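Long-range contacts in cytokinin riboside 5'-monophosphate phosphoribohydrolase (Corynebacterium glutamicum, PDB 5ITS), which belongs to a family of alpha/beta proteins in the SLOG clan, with a Rossmann-like fold built on a parallel sheet and two copies in the assembly: residues S24-Q29 with D143-W148; R12-T17 with R101-L106. All coordinates share one frame; numbering follows the deposited sequence.

Contact 1. Residues S24-Q29 with D143-W148; sequences SSLYTQ and DVDGFW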
ATOM      1  N   SER B  24     -22.115   7.972   0.696  1.00 27.33           N
ATOM      2  CA  SER B  24     -23.308   7.358   1.277  1.00 28.33           C
ATOM      3  C   SER B  24     -23.341   7.609   2.773  1.00 28.58           C
ATOM      4  O   SER B  24     -22.299   7.524   3.452  1.00 27.29           O
ATOM      5  CB  SER B  24     -23.337   5.853   1.010  1.00 29.29           C
ATOM      6  OG  SER B  24     -24.577   5.312   1.444  1.00 29.03           O
ATOM      7  N   SER B  25     -24.521   7.951   3.282  1.00 26.83           N
ATOM      8  CA  SER B  25     -24.741   7.969   4.722  1.00 25.91           C
ATOM      9  C   SER B  25     -24.384   6.606   5.343  1.00 24.84           C
ATOM     10  O   SER B  25     -23.930   6.552   6.480  1.00 23.50           O
ATOM     11  CB  SER B  25     -26.195   8.339   5.068  1.00 25.03           C
ATOM     12  OG  SER B  25     -26.347   9.744   5.127  1.00 26.95           O
ATOM     13  N   LEU B  26     -24.585   5.533   4.593  1.00 24.23           N
ATOM     14  CA  LEU B  26     -24.274   4.174   5.037  1.00 26.25           C
ATOM     15  C   LEU B  26     -22.853   3.939   5.622  1.00 26.78           C
ATOM     16  O   LEU B  26     -22.662   3.092   6.510  1.00 28.52           O
ATOM     17  CB  LEU B  26     -24.516   3.218   3.867  1.00 28.98           C
ATOM     18  CG  LEU B  26     -24.409   1.718   4.130  1.00 34.02           C
ATOM     19  CD1 LEU B  26     -25.258   1.332   5.336  1.00 36.75           C
ATOM     20  CD2 LEU B  26     -24.842   0.891   2.920  1.00 34.35           C
ATOM     21  N   TYR B  27     -21.855   4.677   5.156  1.00 23.86           N
ATOM     22  CA  TYR B  27     -20.499   4.416   5.586  1.00 22.68           C
ATOM     23  C   TYR B  27     -20.299   4.988   6.963  1.00 23.39           C
ATOM     24  O   TYR B  27     -19.392   4.552   7.715  1.00 22.43           O
ATOM     25  CB  TYR B  27     -19.481   5.099   4.643  1.00 23.73           C
ATOM     26  CG  TYR B  27     -19.587   4.711   3.176  1.00 22.05           C
ATOM     27  CD1 TYR B  27     -19.785   3.401   2.807  1.00 21.03           C
ATOM     28  CD2 TYR B  27     -19.454   5.667   2.167  1.00 21.21           C
ATOM     29  CE1 TYR B  27     -19.906   3.051   1.462  1.00 22.14           C
ATOM     30  CE2 TYR B  27     -19.549   5.328   0.810  1.00 20.65           C
ATOM     31  CZ  TYR B  27     -19.771   4.020   0.458  1.00 20.95           C
ATOM     32  OH  TYR B  27     -19.879   3.634  -0.869  1.00 19.50           O
ATOM     33  N   THR B  28     -21.062   6.044   7.263  1.00 22.61           N
ATOM     34  CA  THR B  28     -21.063   6.614   8.590  1.00 21.36           C
ATOM     35  C   THR B  28     -21.789   5.645   9.529  1.00 21.32           C
ATOM     36  O   THR B  28     -21.241   5.209  10.528  1.00 20.56           O
ATOM     37  CB  THR B  28     -21.680   8.021   8.601  1.00 21.83           C
ATOM     38  OG1 THR B  28     -20.828   8.923   7.887  1.00 23.71           O
ATOM     39  CG2 THR B  28     -21.830   8.544  10.037  1.00 20.98           C
ATOM     40  N   GLN B  29     -22.994   5.247   9.196  1.00 22.86           N
ATOM     41  CA  GLN B  29     -23.623   4.178   9.971  1.00 26.25           C
ATOM     42  C   GLN B  29     -22.692   2.985  10.222  1.00 24.40           C
ATOM     43  O   GLN B  29     -22.528   2.548  11.389  1.00 24.57           O
ATOM     44  CB  GLN B  29     -24.913   3.674   9.321  1.00 29.81           C
ATOM     45  CG  GLN B  29     -26.090   4.615   9.483  1.00 34.92           C
ATOM     46  CD  GLN B  29     -26.921   4.720   8.204  1.00 42.69           C
ATOM     47  OE1 GLN B  29     -27.127   3.720   7.492  1.00 47.52           O
ATOM     48  NE2 GLN B  29     -27.373   5.931   7.889  1.00 43.86           N
ATOM     49  N   ASP B 143     -16.382  -4.870   4.268  1.00 18.97           N
ATOM     50  CA  ASP B 143     -16.974  -4.720   2.926  1.00 20.71           C
ATOM     51  C   ASP B 143     -18.371  -4.080   2.944  1.00 21.39           C
ATOM     52  O   ASP B 143     -19.390  -4.697   2.542  1.00 23.42           O
ATOM     53  CB  ASP B 143     -17.007  -6.108   2.241  1.00 22.81           C
ATOM     54  CG  ASP B 143     -17.183  -6.047   0.733  1.00 22.91           C
ATOM     55  OD1 ASP B 143     -16.813  -5.030   0.084  1.00 23.17           O
ATOM     56  OD2 ASP B 143     -17.690  -7.068   0.200  1.00 24.13           O
ATOM     57  N   VAL B 144     -18.399  -2.822   3.358  1.00 20.18           N
ATOM     58  CA  VAL B 144     -19.619  -2.097   3.527  1.00 20.13           C
ATOM     59  C   VAL B 144     -20.224  -1.903   2.172  1.00 22.28           C
ATOM     60  O   VAL B 144     -19.603  -1.316   1.306  1.00 24.86           O
ATOM     61  CB  VAL B 144     -19.341  -0.700   4.111  1.00 19.39           C
ATOM     62  CG1 VAL B 144     -20.618   0.086   4.222  1.00 18.80           C
ATOM     63  CG2 VAL B 144     -18.724  -0.810   5.471  1.00 19.81           C
ATOM     64  N   ASP B 145     -21.445  -2.372   1.996  1.00 24.54           N
ATOM     65  CA  ASP B 145     -22.125  -2.363   0.711  1.00 25.50           C
ATOM     66  C   ASP B 145     -21.220  -2.772  -0.465  1.00 23.97           C
ATOM     67  O   ASP B 145     -21.285  -2.167  -1.545  1.00 22.54           O
ATOM     68  CB  ASP B 145     -22.778  -0.992   0.445  1.00 28.25           C
ATOM     69  CG  ASP B 145     -23.846  -1.037  -0.690  1.00 33.10           C
ATOM     70  OD1 ASP B 145     -24.675  -2.022  -0.804  1.00 32.09           O
ATOM     71  OD2 ASP B 145     -23.835  -0.062  -1.475  1.00 36.51           O
ATOM     72  N   GLY B 146     -20.394  -3.805  -0.257  1.00 22.09           N
ATOM     73  CA  GLY B 146     -19.565  -4.349  -1.346  1.00 20.23           C
ATOM     74  C   GLY B 146     -18.479  -3.401  -1.818  1.00 18.66           C
ATOM     75  O   GLY B 146     -17.956  -3.544  -2.904  1.00 19.10           O
ATOM     76  N   PHE B 147     -18.098  -2.458  -0.986  1.00 18.20           N
ATOM     77  CA  PHE B 147     -17.169  -1.390  -1.401  1.00 18.95           C
ATOM     78  C   PHE B 147     -15.848  -1.956  -1.910  1.00 18.82           C
ATOM     79  O   PHE B 147     -15.290  -1.474  -2.887  1.00 19.45           O
ATOM     80  CB  PHE B 147     -16.874  -0.528  -0.187  1.00 20.04           C
ATOM     81  CG  PHE B 147     -15.985   0.629  -0.468  1.00 21.29           C
ATOM     82  CD1 PHE B 147     -16.522   1.848  -0.853  1.00 21.74           C
ATOM     83  CD2 PHE B 147     -14.635   0.511  -0.336  1.00 22.18           C
ATOM     84  CE1 PHE B 147     -15.718   2.944  -1.078  1.00 22.93           C
ATOM     85  CE2 PHE B 147     -13.808   1.592  -0.578  1.00 23.84           C
ATOM     86  CZ  PHE B 147     -14.345   2.818  -0.945  1.00 23.87           C
ATOM     87  N   TRP B 148     -15.362  -2.985  -1.217  1.00 17.75           N
ATOM     88  CA  TRP B 148     -14.106  -3.617  -1.552  1.00 17.37           C
ATOM     89  C   TRP B 148     -14.173  -4.671  -2.656  1.00 17.26           C
ATOM     90  O   TRP B 148     -13.132  -5.261  -2.998  1.00 14.80           O
ATOM     91  CB  TRP B 148     -13.442  -4.231  -0.310  1.00 17.25           C
ATOM     92  CG  TRP B 148     -13.071  -3.277   0.699  1.00 16.35           C
ATOM     93  CD1 TRP B 148     -13.514  -3.248   1.944  1.00 17.34           C
ATOM     94  CD2 TRP B 148     -12.155  -2.202   0.563  1.00 16.67           C
ATOM     95  NE1 TRP B 148     -12.951  -2.203   2.627  1.00 18.04           N
ATOM     96  CE2 TRP B 148     -12.104  -1.545   1.782  1.00 17.40           C
ATOM     97  CE3 TRP B 148     -11.368  -1.726  -0.481  1.00 17.72           C
ATOM     98  CZ2 TRP B 148     -11.319  -0.437   1.993  1.00 17.61           C
ATOM     99  CZ3 TRP B 148     -10.577  -0.624  -0.263  1.00 17.50           C
ATOM    100  CH2 TRP B 148     -10.568   0.009   0.950  1.00 17.48           C
TER
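Leu26 and Tyr27 of helix 26-40 meet Val144, Asp145 and Phe147 in the loop between strand 139-142 and helix 149-160. Both segments lie at the C-terminal ends of the strands of the parallel sheet of a Rossmann-like fold.

The aromatic part is an offset edge-to-face pair. Phe147 turns an edge to the face of Tyr27, with centroids 5.8 Å apart and planes at 82°. Phe147 CD1 lies 3.8 Å from Tyr27 OH, which sits at the rim of the phenylalanine ring. Ser24 CB lies over the opposite face of Tyr27. Phe163 and Arg161 of the second subunit also pack on Phe147, so the pair borders the dimer interface.

The aliphatic part centres on Val144 CG1. Val144 CG1, anti to the backbone N (chi1 177°), meets the edge of the Tyr27 ring, 3.7 Å from Tyr27 CD1. Val144 CG1 is also 4.1 Å from Leu26 CG. Leu26 CD2 crosses over to Asp145 CB, at 3.7 Å.

The two segments are not hydrogen-bonded to each other, but each has polar bonds of its own. Ser24 OG accepts from Leu26 N at 3.2 Å, a capping bond at the turn into the helix. Asp143 OD1 accepts from Trp148 N at 2.8 Å and so closes the loop. Phe147 also sets an edge on the indole of Trp148: Phe147 CD2 stands 3.7 Å above the centre of the indole face.

Contact 2. Residues R12-T17 with R101-L106; sequences RVTVFT and RRMAEL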
ATOM      1  N   ARG B  12      -6.603  -4.132  20.858  1.00 29.64           N
ATOM      2  CA  ARG B  12      -6.777  -2.976  20.025  1.00 30.83           C
ATOM      3  C   ARG B  12      -6.912  -3.378  18.574  1.00 30.51           C
ATOM      4  O   ARG B  12      -6.374  -4.430  18.144  1.00 30.30           O
ATOM      5  CB  ARG B  12      -5.611  -2.017  20.228  1.00 33.37           C
ATOM      6  CG  ARG B  12      -5.491  -1.649  21.689  1.00 37.45           C
ATOM      7  CD  ARG B  12      -4.719  -0.388  21.991  1.00 42.78           C
ATOM      8  NE  ARG B  12      -3.391  -0.694  22.496  1.00 51.01           N
ATOM      9  CZ  ARG B  12      -2.742   0.008  23.428  1.00 63.06           C
ATOM     10  NH1 ARG B  12      -3.285   1.083  24.002  1.00 66.82           N
ATOM     11  NH2 ARG B  12      -1.525  -0.366  23.793  1.00 63.88           N
ATOM     12  N   VAL B  13      -7.658  -2.589  17.801  1.00 27.38           N
ATOM     13  CA  VAL B  13      -7.587  -2.762  16.357  1.00 26.91           C
ATOM     14  C   VAL B  13      -7.255  -1.488  15.698  1.00 24.25           C
ATOM     15  O   VAL B  13      -7.804  -0.443  16.049  1.00 24.78           O
ATOM     16  CB  VAL B  13      -8.820  -3.371  15.715  1.00 28.11           C
ATOM     17  CG1 VAL B  13      -8.918  -4.805  16.140  1.00 29.66           C
ATOM     18  CG2 VAL B  13     -10.085  -2.607  16.059  1.00 29.60           C
ATOM     19  N   THR B  14      -6.301  -1.576  14.777  1.00 22.78           N
ATOM     20  CA  THR B  14      -5.917  -0.407  13.962  1.00 22.07           C
ATOM     21  C   THR B  14      -6.849  -0.296  12.770  1.00 20.20           C
ATOM     22  O   THR B  14      -7.003  -1.249  12.017  1.00 20.17           O
ATOM     23  CB  THR B  14      -4.484  -0.531  13.490  1.00 20.50           C
ATOM     24  OG1 THR B  14      -3.635  -0.364  14.616  1.00 20.76           O
ATOM     25  CG2 THR B  14      -4.189   0.533  12.528  1.00 20.55           C
ATOM     26  N   VAL B  15      -7.511   0.847  12.641  1.00 21.11           N
ATOM     27  CA  VAL B  15      -8.482   1.069  11.561  1.00 20.86           C
ATOM     28  C   VAL B  15      -7.991   2.127  10.590  1.00 20.07           C
ATOM     29  O   VAL B  15      -7.625   3.214  11.021  1.00 19.17           O
ATOM     30  CB  VAL B  15      -9.865   1.505  12.063  1.00 21.12           C
ATOM     31  CG1 VAL B  15     -10.830   1.649  10.882  1.00 21.65           C
ATOM     32  CG2 VAL B  15     -10.417   0.482  13.032  1.00 20.11           C
ATOM     33  N   PHE B  16      -7.982   1.754   9.294  1.00 18.50           N
ATOM     34  CA  PHE B  16      -7.671   2.644   8.187  1.00 17.59           C
ATOM     35  C   PHE B  16      -8.957   3.019   7.496  1.00 17.50           C
ATOM     36  O   PHE B  16      -9.801   2.155   7.152  1.00 17.47           O
ATOM     37  CB  PHE B  16      -6.755   1.959   7.179  1.00 17.86           C
ATOM     38  CG  PHE B  16      -5.505   1.395   7.795  1.00 18.54           C
ATOM     39  CD1 PHE B  16      -4.631   2.214   8.494  1.00 18.42           C
ATOM     40  CD2 PHE B  16      -5.218   0.029   7.705  1.00 19.04           C
ATOM     41  CE1 PHE B  16      -3.488   1.682   9.072  1.00 19.42           C
ATOM     42  CE2 PHE B  16      -4.073  -0.512   8.278  1.00 18.82           C
ATOM     43  CZ  PHE B  16      -3.217   0.307   8.962  1.00 19.83           C
ATOM     44  N   THR B  17      -9.136   4.311   7.304  1.00 16.77           N
ATOM     45  CA  THR B  17     -10.332   4.764   6.632  1.00 17.62           C
ATOM     46  C   THR B  17     -10.129   6.170   6.133  1.00 18.59           C
ATOM     47  O   THR B  17      -9.086   6.773   6.418  1.00 19.67           O
ATOM     48  CB  THR B  17     -11.534   4.673   7.571  1.00 17.26           C
ATOM     49  OG1 THR B  17     -12.743   4.736   6.801  1.00 17.04           O
ATOM     50  CG2 THR B  17     -11.461   5.777   8.619  1.00 17.23           C
ATOM     51  N   ARG B 101       4.324   2.943  11.130  1.00 25.04           N
ATOM     52  CA  ARG B 101       5.036   1.913  11.912  1.00 23.89           C
ATOM     53  C   ARG B 101       4.395   1.822  13.258  1.00 23.59           C
ATOM     54  O   ARG B 101       4.163   0.727  13.747  1.00 23.19           O
ATOM     55  CB  ARG B 101       6.558   2.156  12.062  1.00 24.84           C
ATOM     56  CG  ARG B 101       7.229   1.096  12.968  1.00 25.91           C
ATOM     57  CD  ARG B 101       8.742   1.140  13.154  1.00 26.14           C
ATOM     58  NE  ARG B 101       9.245   2.492  13.366  1.00 29.00           N
ATOM     59  CZ  ARG B 101       9.281   3.134  14.521  1.00 31.48           C
ATOM     60  NH1 ARG B 101       8.863   2.557  15.631  1.00 36.18           N
ATOM     61  NH2 ARG B 101       9.763   4.373  14.567  1.00 35.85           N
ATOM     62  N   ARG B 102       4.071   2.970  13.843  1.00 23.05           N
ATOM     63  CA  ARG B 102       3.514   3.012  15.196  1.00 23.29           C
ATOM     64  C   ARG B 102       2.078   2.540  15.230  1.00 22.55           C
ATOM     65  O   ARG B 102       1.682   1.865  16.153  1.00 25.89           O
ATOM     66  CB  ARG B 102       3.639   4.407  15.768  1.00 24.83           C
ATOM     67  CG  ARG B 102       5.089   4.848  16.030  1.00 26.01           C
ATOM     68  CD  ARG B 102       5.705   4.286  17.326  1.00 27.76           C
ATOM     69  NE  ARG B 102       4.824   4.528  18.466  1.00 28.38           N
ATOM     70  CZ  ARG B 102       4.343   3.597  19.278  1.00 30.58           C
ATOM     71  NH1 ARG B 102       3.501   3.947  20.235  1.00 33.32           N
ATOM     72  NH2 ARG B 102       4.678   2.322  19.144  1.00 30.21           N
ATOM     73  N   MET B 103       1.296   2.831  14.203  1.00 19.85           N
ATOM     74  CA  MET B 103      -0.041   2.329  14.190  1.00 19.12           C
ATOM     75  C   MET B 103       0.001   0.790  14.091  1.00 19.05           C
ATOM     76  O   MET B 103      -0.939   0.093  14.500  1.00 18.39           O
ATOM     77  CB  MET B 103      -0.825   2.929  13.018  1.00 19.74           C
ATOM     78  CG  MET B 103      -1.210   4.394  13.175  1.00 21.04           C
ATOM     79  SD  MET B 103      -2.114   5.042  11.741  1.00 24.29           S
ATOM     80  CE  MET B 103      -3.568   4.025  11.786  1.00 25.35           C
ATOM     81  N   ALA B 104       1.056   0.242  13.508  1.00 18.25           N
ATOM     82  CA  ALA B 104       1.080  -1.184  13.291  1.00 18.80           C
ATOM     83  C   ALA B 104       1.581  -1.954  14.528  1.00 20.80           C
ATOM     84  O   ALA B 104       1.147  -3.090  14.769  1.00 21.79           O
ATOM     85  CB  ALA B 104       1.908  -1.507  12.076  1.00 17.73           C
ATOM     86  N   GLU B 105       2.495  -1.339  15.282  1.00 21.60           N
ATOM     87  CA  GLU B 105       2.973  -1.853  16.583  1.00 22.78           C
ATOM     88  C   GLU B 105       1.857  -1.830  17.639  1.00 24.66           C
ATOM     89  O   GLU B 105       1.619  -2.818  18.340  1.00 24.94           O
ATOM     90  CB  GLU B 105       4.139  -1.003  17.084  1.00 23.13           C
ATOM     91  CG  GLU B 105       5.416  -1.112  16.226  1.00 24.00           C
ATOM     92  CD  GLU B 105       6.464  -0.040  16.543  1.00 25.27           C
ATOM     93  OE1 GLU B 105       6.184   0.822  17.403  1.00 26.04           O
ATOM     94  OE2 GLU B 105       7.577  -0.059  15.951  1.00 24.89           O
ATOM     95  N   LEU B 106       1.136  -0.716  17.712  1.00 25.79           N
ATOM     96  CA  LEU B 106      -0.023  -0.593  18.616  1.00 25.95           C
ATOM     97  C   LEU B 106      -1.174  -1.492  18.329  1.00 24.69           C
ATOM     98  O   LEU B 106      -1.848  -1.880  19.216  1.00 24.60           O
ATOM     99  CB  LEU B 106      -0.558   0.832  18.586  1.00 27.45           C
ATOM    100  CG  LEU B 106       0.420   1.838  19.205  1.00 28.19           C
ATOM    101  CD1 LEU B 106       0.030   3.250  18.829  1.00 28.75           C
ATOM    102  CD2 LEU B 106       0.454   1.676  20.719  1.00 29.73           C
TER
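Thr14 and Met103 join the centre of a parallel Rossmann-like sheet to a helix packed on one of its faces. Thr14 belongs to strand 12-16 and Met103 to helix 96-106. The two short segments run roughly antiparallel, at 146°, and their axes come within 8.0 Å.

One hydrogen bond links them. Thr14 OG1 donates to the backbone O of Met103 at 2.7 Å. The C=O...donor angle is 149°, and the donor is somewhat tilted from the carbonyl plane. This gives the buried hydroxyl a partner on the helix.

The other branch of Thr14 is apolar. Thr14 CG2 lies 3.6 Å from Met103 CE. The methionine chain bends at its last torsion (chi3 63°), and this carries CE toward the strand. There Met103 CE also approaches Phe16 CE1, again at 3.6 Å, obliquely to the ring.

At the other end, Leu106 CD2 lies over one face of the Arg12 guanidinium, 4.2 Å from Arg12 NH2. Arg12 also makes a cation-pi contact with Phe70.

Glu105 points away from the strand and holds two arginines of its own helix. Glu105 OE2 pairs with Arg101 NH1 at 2.9 Å, and Glu105 OE1 with Arg102 NH2 at 2.7 Å. Arg102 NH1 has a second salt bridge, to Glu91.

Helix 96-106 connects parallel strands 89-93 and 110-112, a beta-alpha-beta crossover that spans the intervening strands, among them 12-16, as in a Rossmann-like fold.

How the contacts relate
The first segments of the two contacts are on consecutive elements: strand 12-16 (contact 2), then helix 26-40 (contact 1). Their second segments come in the same order, so along the chain the contacts interleave. Contact 2 lies deep in the subunit, about 7 Å from the centre of the chain. Contact 1 lies about 15 Å from it, near the second subunit. Their centres are about 21 Å apart and their nearest atoms about 6 Å, so they do not touch. Pro114 is a partner of both: its O accepts a hydrogen bond from Thr17 OG1, and Val144 and Phe147 pack on it.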